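43.8 kDa insecticidal crystal protein (Bacillus thuringiensis, PDB 4JP0) acts with Cry34Ab1 as one half of a binary insecticidal toxin against western corn rootworm, whose probable target is the larval midgut epithelium. Local coordinates at residues N5-I10 with N44-L49; S11-G16 with N132-L137; P51-Q56 with E270-L275; T179-I184 with Y203-Y208. One frame throughout, in Å; residues are numbered along the deposited sequence.

Contact 1 of 4, residues N5-I10 with N44-L49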
# COMPACT_ATOMS: atom_id res chain seq x y z
N ASN A 5 -11.32 -12.77 7.66
CA ASN A 5 -10.33 -13.14 8.65
C ASN A 5 -10.64 -14.53 9.18
O ASN A 5 -10.39 -14.84 10.33
CB ASN A 5 -10.28 -12.12 9.80
CG ASN A 5 -11.58 -12.08 10.58
OD1 ASN A 5 -12.67 -12.35 10.05
ND2 ASN A 5 -11.46 -11.73 11.85
N LYS A 6 -11.16 -15.37 8.30
CA LYS A 6 -11.53 -16.73 8.69
C LYS A 6 -10.94 -17.79 7.79
O LYS A 6 -10.67 -17.55 6.59
CB LYS A 6 -13.06 -16.87 8.63
CG LYS A 6 -13.76 -16.13 9.77
CD LYS A 6 -15.29 -16.21 9.61
CE LYS A 6 -15.96 -15.70 10.88
NZ LYS A 6 -17.35 -15.31 10.59
N VAL A 7 -10.80 -18.98 8.35
CA VAL A 7 -10.45 -20.15 7.57
C VAL A 7 -11.79 -20.86 7.32
O VAL A 7 -12.54 -21.14 8.26
CB VAL A 7 -9.51 -21.12 8.38
CG1 VAL A 7 -9.20 -22.35 7.56
CG2 VAL A 7 -8.20 -20.39 8.79
N TYR A 8 -12.10 -21.14 6.06
CA TYR A 8 -13.38 -21.70 5.70
C TYR A 8 -13.24 -23.08 5.10
O TYR A 8 -12.26 -23.37 4.47
CB TYR A 8 -13.98 -20.84 4.58
CG TYR A 8 -14.50 -19.50 5.01
CD1 TYR A 8 -13.78 -18.33 4.73
CD2 TYR A 8 -15.72 -19.38 5.66
CE1 TYR A 8 -14.29 -17.09 5.11
CE2 TYR A 8 -16.22 -18.13 6.05
CZ TYR A 8 -15.51 -17.00 5.74
OH TYR A 8 -16.00 -15.77 6.08
N GLU A 9 -14.27 -23.90 5.26
CA GLU A 9 -14.38 -25.14 4.49
C GLU A 9 -15.49 -24.84 3.51
O GLU A 9 -16.44 -24.14 3.85
CB GLU A 9 -14.76 -26.32 5.40
CG GLU A 9 -13.58 -26.74 6.25
CD GLU A 9 -13.88 -27.88 7.19
OE1 GLU A 9 -15.08 -28.21 7.39
OE2 GLU A 9 -12.92 -28.43 7.73
N ILE A 10 -15.39 -25.35 2.30
CA ILE A 10 -16.41 -25.05 1.26
C ILE A 10 -17.05 -26.36 0.81
O ILE A 10 -16.37 -27.27 0.37
CB ILE A 10 -15.77 -24.33 0.06
CG1 ILE A 10 -15.20 -22.98 0.49
CG2 ILE A 10 -16.75 -24.10 -1.06
CD1 ILE A 10 -14.36 -22.32 -0.64
N ASN A 44 -6.21 -31.17 1.86
CA ASN A 44 -6.51 -29.93 2.55
C ASN A 44 -7.94 -29.50 2.22
O ASN A 44 -8.28 -29.44 1.04
CB ASN A 44 -5.60 -28.80 2.07
CG ASN A 44 -6.04 -27.46 2.62
OD1 ASN A 44 -6.19 -27.32 3.82
ND2 ASN A 44 -6.35 -26.48 1.73
N LEU A 45 -8.74 -29.19 3.24
CA LEU A 45 -10.09 -28.65 3.02
C LEU A 45 -10.23 -27.20 3.48
O LEU A 45 -11.35 -26.67 3.50
CB LEU A 45 -11.13 -29.46 3.83
CG LEU A 45 -11.10 -30.98 3.74
CD1 LEU A 45 -12.25 -31.64 4.52
CD2 LEU A 45 -11.13 -31.39 2.31
N LYS A 46 -9.11 -26.55 3.82
CA LYS A 46 -9.16 -25.24 4.48
C LYS A 46 -8.79 -24.16 3.51
O LYS A 46 -7.74 -24.24 2.90
CB LYS A 46 -8.19 -25.18 5.67
CG LYS A 46 -8.62 -26.06 6.86
CD LYS A 46 -7.65 -25.93 8.03
CE LYS A 46 -8.00 -26.94 9.13
NZ LYS A 46 -7.21 -26.68 10.38
N TRP A 47 -9.65 -23.14 3.44
CA TRP A 47 -9.50 -22.06 2.47
C TRP A 47 -9.55 -20.70 3.18
O TRP A 47 -10.30 -20.52 4.15
CB TRP A 47 -10.60 -22.15 1.39
CG TRP A 47 -10.63 -23.47 0.81
CD1 TRP A 47 -11.58 -24.44 1.01
CD2 TRP A 47 -9.64 -24.04 -0.04
NE1 TRP A 47 -11.23 -25.58 0.32
CE2 TRP A 47 -10.03 -25.37 -0.30
CE3 TRP A 47 -8.42 -23.57 -0.57
CZ2 TRP A 47 -9.24 -26.24 -1.09
CZ3 TRP A 47 -7.65 -24.43 -1.37
CH2 TRP A 47 -8.08 -25.74 -1.63
N PHE A 48 -8.71 -19.76 2.72
CA PHE A 48 -8.70 -18.41 3.29
C PHE A 48 -9.07 -17.42 2.21
O PHE A 48 -8.49 -17.45 1.10
CB PHE A 48 -7.31 -18.07 3.86
CG PHE A 48 -7.31 -16.96 4.85
CD1 PHE A 48 -7.31 -17.25 6.21
CD2 PHE A 48 -7.30 -15.63 4.44
CE1 PHE A 48 -7.32 -16.23 7.15
CE2 PHE A 48 -7.31 -14.60 5.39
CZ PHE A 48 -7.32 -14.91 6.74
N LEU A 49 -10.06 -16.59 2.49
CA LEU A 49 -10.50 -15.61 1.52
C LEU A 49 -9.78 -14.30 1.74
O LEU A 49 -9.73 -13.82 2.86
CB LEU A 49 -11.99 -15.33 1.70
CG LEU A 49 -12.96 -16.48 1.54
CD1 LEU A 49 -14.39 -15.93 1.59
CD2 LEU A 49 -12.68 -17.18 0.22
O HOH W 1 -10.93 -15.40 5.09
O HOH W 2 -13.42 -27.36 1.94

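Contact 2 of 4, residues S11-G16 with N132-L137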
# COMPACT_ATOMS: atom_id res chain seq x y z
N SER A 11 -18.36 -26.48 0.99
CA SER A 11 -19.04 -27.74 0.67
C SER A 11 -20.22 -27.53 -0.27
O SER A 11 -20.82 -26.46 -0.29
CB SER A 11 -19.52 -28.46 1.95
OG SER A 11 -20.39 -27.65 2.71
N ASN A 12 -20.56 -28.57 -1.02
CA ASN A 12 -21.61 -28.44 -2.00
C ASN A 12 -23.02 -28.67 -1.42
O ASN A 12 -23.26 -29.61 -0.64
CB ASN A 12 -21.37 -29.42 -3.13
CG ASN A 12 -22.36 -29.21 -4.27
OD1 ASN A 12 -23.30 -29.97 -4.43
ND2 ASN A 12 -22.13 -28.17 -5.07
N HIS A 13 -23.95 -27.81 -1.81
CA HIS A 13 -25.33 -27.94 -1.33
C HIS A 13 -25.97 -29.26 -1.75
O HIS A 13 -26.62 -29.90 -0.93
CB HIS A 13 -26.16 -26.77 -1.86
CG HIS A 13 -27.64 -26.86 -1.57
ND1 HIS A 13 -28.18 -26.58 -0.34
CD2 HIS A 13 -28.68 -27.09 -2.39
CE1 HIS A 13 -29.50 -26.67 -0.40
NE2 HIS A 13 -29.83 -27.00 -1.63
N ALA A 14 -25.78 -29.66 -3.00
CA ALA A 14 -26.43 -30.88 -3.51
C ALA A 14 -25.85 -32.17 -2.95
O ALA A 14 -26.61 -33.05 -2.56
CB ALA A 14 -26.36 -30.97 -5.05
N ASN A 15 -24.53 -32.28 -2.91
CA ASN A 15 -23.92 -33.58 -2.62
C ASN A 15 -23.14 -33.69 -1.31
O ASN A 15 -22.67 -34.77 -0.95
CB ASN A 15 -23.07 -34.01 -3.82
CG ASN A 15 -21.82 -33.16 -4.02
OD1 ASN A 15 -21.22 -32.62 -3.07
ND2 ASN A 15 -21.37 -33.10 -5.26
N GLY A 16 -22.98 -32.56 -0.63
CA GLY A 16 -22.40 -32.52 0.72
C GLY A 16 -20.89 -32.76 0.79
O GLY A 16 -20.33 -32.90 1.89
N ASN A 132 -26.52 -28.06 -7.65
CA ASN A 132 -25.10 -28.37 -7.81
C ASN A 132 -24.20 -27.14 -8.01
O ASN A 132 -22.97 -27.23 -7.97
CB ASN A 132 -24.90 -29.38 -8.94
CG ASN A 132 -25.35 -30.80 -8.52
OD1 ASN A 132 -24.65 -31.48 -7.76
ND2 ASN A 132 -26.53 -31.22 -8.96
N GLN A 133 -24.82 -25.98 -8.14
CA GLN A 133 -24.10 -24.73 -8.26
C GLN A 133 -24.24 -23.91 -6.96
O GLN A 133 -23.88 -22.74 -6.92
CB GLN A 133 -24.65 -23.96 -9.48
CG GLN A 133 -24.25 -24.68 -10.80
CD GLN A 133 -24.71 -23.94 -12.03
OE1 GLN A 133 -25.64 -23.15 -11.95
NE2 GLN A 133 -24.02 -24.14 -13.16
N GLN A 134 -24.71 -24.54 -5.89
CA GLN A 134 -24.84 -23.83 -4.62
C GLN A 134 -23.83 -24.39 -3.60
O GLN A 134 -23.64 -25.60 -3.51
CB GLN A 134 -26.25 -23.94 -4.04
CG GLN A 134 -27.42 -23.77 -5.03
CD GLN A 134 -27.37 -22.45 -5.75
OE1 GLN A 134 -27.24 -21.41 -5.11
NE2 GLN A 134 -27.49 -22.48 -7.09
N TRP A 135 -23.24 -23.50 -2.80
CA TRP A 135 -22.12 -23.83 -1.93
C TRP A 135 -22.29 -23.20 -0.55
O TRP A 135 -22.81 -22.09 -0.42
CB TRP A 135 -20.81 -23.30 -2.56
CG TRP A 135 -20.58 -23.88 -3.93
CD1 TRP A 135 -21.07 -23.42 -5.09
CD2 TRP A 135 -19.95 -25.13 -4.22
NE1 TRP A 135 -20.74 -24.27 -6.13
CE2 TRP A 135 -20.05 -25.33 -5.62
CE3 TRP A 135 -19.23 -26.06 -3.45
CZ2 TRP A 135 -19.50 -26.44 -6.27
CZ3 TRP A 135 -18.66 -27.16 -4.09
CH2 TRP A 135 -18.80 -27.35 -5.50
N ASN A 136 -21.79 -23.92 0.46
CA ASN A 136 -21.83 -23.46 1.82
C ASN A 136 -20.44 -23.19 2.31
O ASN A 136 -19.54 -23.94 1.99
CB ASN A 136 -22.45 -24.55 2.68
CG ASN A 136 -23.92 -24.79 2.31
OD1 ASN A 136 -24.70 -23.84 2.16
ND2 ASN A 136 -24.28 -26.05 2.12
N LEU A 137 -20.30 -22.13 3.12
CA LEU A 137 -19.02 -21.78 3.72
C LEU A 137 -19.11 -21.98 5.21
O LEU A 137 -20.01 -21.39 5.88
CB LEU A 137 -18.60 -20.35 3.36
CG LEU A 137 -17.74 -20.26 2.07
CD1 LEU A 137 -18.52 -20.59 0.83
CD2 LEU A 137 -17.11 -18.86 1.94
O HOH W 3 -18.97 -25.87 4.40
O HOH W 4 -22.83 -28.51 3.37
O HOH W 5 -27.21 -26.45 2.05
O HOH W 6 -23.18 -33.72 -7.44

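Contact 3 of 4, residues P51-Q56 with E270-L275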
# COMPACT_ATOMS: atom_id res chain seq x y z
N PRO A 51 -9.79 -10.27 0.36
CA PRO A 51 -10.59 -9.34 -0.43
C PRO A 51 -9.69 -8.52 -1.36
O PRO A 51 -8.57 -8.16 -0.99
CB PRO A 51 -11.23 -8.45 0.65
CG PRO A 51 -10.10 -8.32 1.71
CD PRO A 51 -9.37 -9.68 1.65
N ILE A 52 -10.21 -8.24 -2.56
CA ILE A 52 -9.54 -7.36 -3.51
C ILE A 52 -10.53 -6.34 -4.02
O ILE A 52 -11.70 -6.30 -3.59
CB ILE A 52 -8.89 -8.18 -4.66
CG1 ILE A 52 -9.93 -9.02 -5.41
CG2 ILE A 52 -7.75 -9.06 -4.11
CD1 ILE A 52 -9.33 -9.72 -6.67
N ASP A 53 -10.07 -5.47 -4.90
CA ASP A 53 -10.94 -4.40 -5.35
C ASP A 53 -12.22 -4.92 -6.02
O ASP A 53 -12.30 -6.05 -6.49
CB ASP A 53 -10.21 -3.46 -6.33
CG ASP A 53 -9.08 -2.64 -5.69
OD1 ASP A 53 -9.04 -2.46 -4.44
OD2 ASP A 53 -8.18 -2.11 -6.41
N ASP A 54 -13.24 -4.07 -6.03
CA ASP A 54 -14.49 -4.33 -6.73
C ASP A 54 -15.25 -5.58 -6.26
O ASP A 54 -15.77 -6.36 -7.07
CB ASP A 54 -14.26 -4.33 -8.26
CG ASP A 54 -13.57 -3.05 -8.76
OD1 ASP A 54 -14.07 -1.95 -8.49
OD2 ASP A 54 -12.51 -3.06 -9.45
N ASP A 55 -15.29 -5.74 -4.94
CA ASP A 55 -16.08 -6.78 -4.30
C ASP A 55 -15.74 -8.18 -4.83
O ASP A 55 -16.63 -8.99 -5.12
CB ASP A 55 -17.58 -6.48 -4.43
CG ASP A 55 -17.94 -5.08 -3.94
OD1 ASP A 55 -17.52 -4.68 -2.83
OD2 ASP A 55 -18.66 -4.31 -4.60
N GLN A 56 -14.46 -8.44 -4.99
CA GLN A 56 -14.00 -9.77 -5.42
C GLN A 56 -13.08 -10.38 -4.38
O GLN A 56 -12.71 -9.70 -3.42
CB GLN A 56 -13.28 -9.71 -6.75
CG GLN A 56 -14.24 -9.42 -7.93
CD GLN A 56 -13.48 -9.27 -9.24
OE1 GLN A 56 -12.73 -8.33 -9.42
NE2 GLN A 56 -13.67 -10.19 -10.13
N GLU A 270 -4.23 -5.77 -7.66
CA GLU A 270 -5.65 -5.96 -7.44
C GLU A 270 -6.19 -5.24 -6.22
O GLU A 270 -7.39 -5.35 -5.94
CB GLU A 270 -6.03 -7.45 -7.42
CG GLU A 270 -6.01 -8.09 -8.79
CD GLU A 270 -5.91 -9.61 -8.75
OE1 GLU A 270 -5.61 -10.18 -7.69
OE2 GLU A 270 -6.10 -10.24 -9.79
N ILE A 271 -5.33 -4.52 -5.49
CA ILE A 271 -5.82 -3.72 -4.38
C ILE A 271 -5.43 -2.26 -4.57
O ILE A 271 -5.42 -1.47 -3.61
CB ILE A 271 -5.35 -4.27 -2.98
CG1 ILE A 271 -3.82 -4.28 -2.88
CG2 ILE A 271 -5.94 -5.70 -2.73
CD1 ILE A 271 -3.30 -4.32 -1.44
N LYS A 272 -5.08 -1.89 -5.78
CA LYS A 272 -4.68 -0.50 -6.02
C LYS A 272 -5.68 0.57 -5.59
O LYS A 272 -5.27 1.67 -5.17
CB LYS A 272 -4.27 -0.26 -7.49
CG LYS A 272 -5.40 -0.39 -8.47
CD LYS A 272 -4.88 -0.35 -9.92
CE LYS A 272 -5.64 -1.35 -10.80
NZ LYS A 272 -5.62 -0.83 -12.21
N THR A 273 -6.96 0.29 -5.68
CA THR A 273 -7.97 1.26 -5.25
C THR A 273 -7.90 1.41 -3.73
O THR A 273 -8.01 2.51 -3.20
CB THR A 273 -9.37 0.78 -5.65
OG1 THR A 273 -9.50 0.88 -7.08
CG2 THR A 273 -10.46 1.70 -5.12
N GLN A 274 -7.73 0.29 -3.05
CA GLN A 274 -7.60 0.28 -1.59
C GLN A 274 -6.37 1.07 -1.17
O GLN A 274 -6.41 1.85 -0.22
CB GLN A 274 -7.45 -1.16 -1.12
CG GLN A 274 -7.10 -1.28 0.39
CD GLN A 274 -6.82 -2.71 0.79
OE1 GLN A 274 -7.28 -3.64 0.11
NE2 GLN A 274 -6.11 -2.89 1.90
N LEU A 275 -5.27 0.83 -1.87
CA LEU A 275 -4.06 1.58 -1.56
C LEU A 275 -4.26 3.08 -1.78
O LEU A 275 -3.83 3.89 -0.99
CB LEU A 275 -2.88 1.06 -2.37
CG LEU A 275 -2.47 -0.39 -2.10
CD1 LEU A 275 -1.23 -0.72 -2.93
CD2 LEU A 275 -2.20 -0.62 -0.61
O HOH W 7 -7.11 -6.39 0.59
O HOH W 8 -9.07 -4.22 -2.03

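Contact 4 of 4, residues T179-I184 with Y203-Y208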
# COMPACT_ATOMS: atom_id res chain seq x y z
N THR A 179 -3.12 0.44 6.23
CA THR A 179 -4.03 -0.48 5.55
C THR A 179 -3.48 -1.90 5.66
O THR A 179 -2.30 -2.08 5.89
CB THR A 179 -4.25 -0.03 4.10
OG1 THR A 179 -5.32 -0.77 3.48
CG2 THR A 179 -3.01 -0.30 3.24
N LEU A 180 -4.36 -2.89 5.56
CA LEU A 180 -3.95 -4.28 5.73
C LEU A 180 -3.76 -4.94 4.37
O LEU A 180 -4.64 -4.84 3.48
CB LEU A 180 -5.04 -5.03 6.48
CG LEU A 180 -5.18 -4.59 7.94
CD1 LEU A 180 -6.25 -5.42 8.65
CD2 LEU A 180 -3.86 -4.76 8.63
N VAL A 181 -2.63 -5.61 4.20
CA VAL A 181 -2.34 -6.23 2.91
C VAL A 181 -2.27 -7.73 3.02
O VAL A 181 -1.52 -8.26 3.80
CB VAL A 181 -0.99 -5.69 2.33
CG1 VAL A 181 -0.60 -6.38 0.99
CG2 VAL A 181 -1.09 -4.17 2.18
N PRO A 182 -3.07 -8.42 2.22
CA PRO A 182 -3.04 -9.88 2.19
C PRO A 182 -1.60 -10.42 2.02
O PRO A 182 -0.85 -9.97 1.14
CB PRO A 182 -3.83 -10.19 0.93
CG PRO A 182 -4.91 -9.10 0.91
CD PRO A 182 -4.08 -7.85 1.32
N CYS A 183 -1.23 -11.42 2.82
CA CYS A 183 0.12 -11.94 2.78
C CYS A 183 0.48 -12.51 1.41
O CYS A 183 1.63 -12.47 1.04
CB CYS A 183 0.37 -12.97 3.91
SG CYS A 183 -0.69 -14.43 3.80
N ILE A 184 -0.51 -13.01 0.67
CA ILE A 184 -0.25 -13.53 -0.66
C ILE A 184 0.31 -12.49 -1.60
O ILE A 184 0.96 -12.84 -2.58
CB ILE A 184 -1.52 -14.21 -1.27
CG1 ILE A 184 -2.70 -13.24 -1.26
CG2 ILE A 184 -1.87 -15.49 -0.48
CD1 ILE A 184 -3.89 -13.70 -2.15
N TYR A 203 -0.56 -8.22 6.47
CA TYR A 203 0.56 -7.34 6.86
C TYR A 203 0.02 -5.93 7.02
O TYR A 203 -1.01 -5.59 6.42
CB TYR A 203 1.62 -7.31 5.74
CG TYR A 203 2.55 -8.53 5.75
CD1 TYR A 203 2.04 -9.82 5.60
CD2 TYR A 203 3.95 -8.37 5.91
CE1 TYR A 203 2.89 -10.94 5.64
CE2 TYR A 203 4.78 -9.44 5.93
CZ TYR A 203 4.25 -10.74 5.79
OH TYR A 203 5.11 -11.80 5.81
N ILE A 204 0.72 -5.10 7.79
CA ILE A 204 0.36 -3.70 7.96
C ILE A 204 1.26 -2.82 7.10
O ILE A 204 2.49 -2.88 7.19
CB ILE A 204 0.52 -3.30 9.44
CG1 ILE A 204 -0.42 -4.12 10.31
CG2 ILE A 204 0.17 -1.80 9.67
CD1 ILE A 204 -0.07 -4.03 11.83
N LEU A 205 0.64 -2.04 6.24
CA LEU A 205 1.37 -1.09 5.40
C LEU A 205 0.98 0.34 5.88
O LEU A 205 -0.19 0.74 5.90
CB LEU A 205 1.02 -1.34 3.92
CG LEU A 205 1.59 -0.39 2.87
CD1 LEU A 205 3.12 -0.24 2.99
CD2 LEU A 205 1.17 -0.83 1.45
N LYS A 206 2.00 1.09 6.31
CA LYS A 206 1.80 2.41 6.87
C LYS A 206 2.41 3.42 5.96
O LYS A 206 3.41 3.13 5.27
CB LYS A 206 2.58 2.52 8.18
CG LYS A 206 2.29 1.46 9.20
CD LYS A 206 2.92 1.87 10.53
CE LYS A 206 2.84 0.76 11.55
NZ LYS A 206 3.33 1.16 12.87
N LYS A 207 1.82 4.61 5.98
CA LYS A 207 2.38 5.79 5.29
C LYS A 207 2.56 6.94 6.27
O LYS A 207 1.57 7.46 6.80
CB LYS A 207 1.51 6.28 4.12
CG LYS A 207 2.30 7.24 3.23
CD LYS A 207 1.46 7.94 2.12
CE LYS A 207 0.62 9.10 2.68
NZ LYS A 207 -0.15 9.81 1.60
N TYR A 208 3.82 7.31 6.53
CA TYR A 208 4.14 8.44 7.38
C TYR A 208 4.59 9.59 6.52
O TYR A 208 5.21 9.38 5.46
CB TYR A 208 5.30 8.12 8.31
CG TYR A 208 4.99 7.09 9.38
CD1 TYR A 208 5.38 5.75 9.24
CD2 TYR A 208 4.33 7.45 10.54
CE1 TYR A 208 5.08 4.80 10.25
CE2 TYR A 208 4.06 6.51 11.53
CZ TYR A 208 4.44 5.19 11.37
OH TYR A 208 4.15 4.27 12.39

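Contact 1 of 4, residues N5-I10 with N44-L49
Tyr8 and Trp47 exchange two backbone hydrogen bonds, Tyr8 N to Trp47 O at 2.7 Å and Trp47 N to Tyr8 O at 2.8 Å, forming an antiparallel hydrogen-bonded pair. The two short strands are strongly twisted against each other, 122° between their directions, and water links them on either side of the pair. One water donates to both Lys6 O and Leu49 O while sitting over the centre of the Phe48 ring; another accepts from Ile10 N, donates to Leu45 O and takes a weak bond from Trp47 NE1, whose main partner is Ala19 O. Asn44 OD1 accepts from Lys46 N in an Asx turn and Asn44 ND2 returns a bond to Lys46 O.

The side chains pack on two faces. On one, Leu49 CD1 comes 3.7 Å from Tyr8 CE1, and Ile10 CD1 lies 3.9 Å from Trp47 CD1. On the other, Val7 CG2 stands at the edge of the Phe48 ring, and Val7 CG1 presses on Lys46 CB at 3.5 Å. Phe48 has CG anti to its backbone N (chi1 -160°), which brings the ring against the 5-10 segment with Lys6 O over one face. Tyr8 OH is bonded to Asp3 O and Lys6 NZ is paired with Asp3 OD2. The contact thus amounts to one direct two-bond pair, with a water at each end linking main-chain groups of both strands, Tyr8 and Trp47 on one face and Phe48 on the other.

Contact 2 of 4, residues S11-G16 with N132-L137
Ser11, Asn136 and Asn12 lose the most surface here. Ser11 and Asn136 form an antiparallel hydrogen-bonded pair, with Ser11 N to Asn136 O at 3.0 Å and Asn136 N to Ser11 O at 2.8 Å. Their side chains share a face of the sheet, where Ser11 OG comes within 3.7 Å of Asn136 CB. Two waters tie the pair again: both bond Ser11 OG, one donating to Asn136 O and the other accepting from Asn136 ND2. A third joins that same ND2 to His13 ND1, while Asn136 OD1 is held by Ser99.

Asn12 turns to the other face. With CG trans to N (chi1 -173°), its amide is carried over the Trp135 indole, ND2 3.3 Å above the ring plane and toward the rim. ND2 donates to Asn132 O at 3.2 Å, coming from well above the carbonyl plane, and CB makes an off-centre CH-pi contact with the six-membered ring. The amide oxygen, OD1, accepts from Asn15 N at 3.0 Å on an in-plane lone pair, giving an Asx motif that folds the chain back after the strand. The next link is His13 N to Gln134 O at 2.8 Å, with the two CB atoms alongside each other. Farther out, Ala14 CB meets Asn132 OD1. Trp135 itself is anchored through NE1 to Leu110 O. Gln133-Gln134-Trp135 is a QxW motif of the ricin B-type beta-trefoil, its tryptophan buried against Asn12 where the first strand, 6-12, pairs with the last, 135-142.

Contact 3 of 4, residues P51-Q56 with E270-L275
Asp53 meets the first turn of helix 272-279 with its carboxylate. OD2 accepts from Thr273 N at 2.8 Å, approached on its syn side and 26° out of the carboxylate plane; OD1 takes a weak bond of 3.3 Å from Gln274 N. The same residue gives its own backbone N to Glu270 O at 2.9 Å, nearly straight at 170°, so the main chain holds the turn before the helix and the side chain holds amides of its first turn. CG is anti to the carbonyl carbon (chi1 -68°), which carries the carboxylate past Glu270 O to those amides.

Ile52 CG2 packs on Ile271 CG2 at 4.1 Å, the two side chains crossing at about a right angle. Ile52 also runs beside Glu270, its CD1 3.9 Å from Glu270 OE1. That carboxylate is held in turn by Tyr82 OH. Two waters fill in on the side of Gln274: one donates to Asp53 OD1 and Gln274 OE1, the other to Pro51 O and the same OE1. Gln274 NE2 is fixed by Thr179 OG1 and Leu180 O, which steadies its amide.

Chemically, a carboxylate from the lectin-like part takes up amides at the start of a helix in the toxin part. The negative charge would suit the helix N-terminus, probably a favourable interaction with its dipole, joining two regions far apart in sequence.

Contact 4 of 4, residues T179-I184 with Y203-Y208
Thr179 pairs with Leu205 and Val181 with Tyr203 as antiparallel hydrogen-bonded pairs, closed by four backbone bonds, among them Val181 N to Tyr203 O at 2.7 Å and Leu205 N to Thr179 O at 3.0 Å. Between them Leu180 and Ile204 form a non-hydrogen-bonded pair, where Leu180 CA also approaches Tyr203 O at 3.3 Å in a CA-H...O contact.

On the face of this central pair, Leu180 CD2 lies 3.9 Å from Ile204 CG1, the two chains side by side and pointing the same way. The opposite face carries Thr179, Val181, Tyr203 and Leu205. There Val181 CG2 reaches diagonally to Leu205 CB at 3.9 Å rather than to its own partner. Tyr203 is instead met beyond the strand end: after Pro182 the chain turns into a short 3-10 segment, and Cys183 CB touches the edge of the phenol ring at CE1, 3.7 Å away. With CG anti to the carbonyl carbon (chi1 -80°), the ring lies with its CD1/CE1 edge beside Cys183, while its OH bonds Asp188 and Gln196.

Strand 174-182 is an edge strand, within this chain, of a four-stranded antiparallel sheet, and strand 202-221 runs next to it, bonded on its other side to strand 307-323, as by Ile204 to Tyr321. Helix 272-279 lies against the Thr179 and Leu205 face, its Leu275 and Leu279 packing on both residues.

Contacts 1 and 2 share strand 6-12, with centres 15 Å apart; together they set it between strands 43-52 and 135-142, and Leu137 CB reaches Tyr8 CD2 at 3.8 Å to join their packing. Strand 43-52 runs on from contact 1 into contact 3, 20 Å away between centres, where the lectin-like part meets the helix of the toxin part. Contact 4 is nested in the loop that contact 3 closes, and touches it: Gln274 NE2 lies 2.8 Å from Thr179 OG1, a probable hydrogen bond, and Leu275 packs on Leu205. Through helix 272-279, contact 3 thus connects the trefoil to the long sheet, while contacts 2 and 4 lie about 34 Å apart between centres.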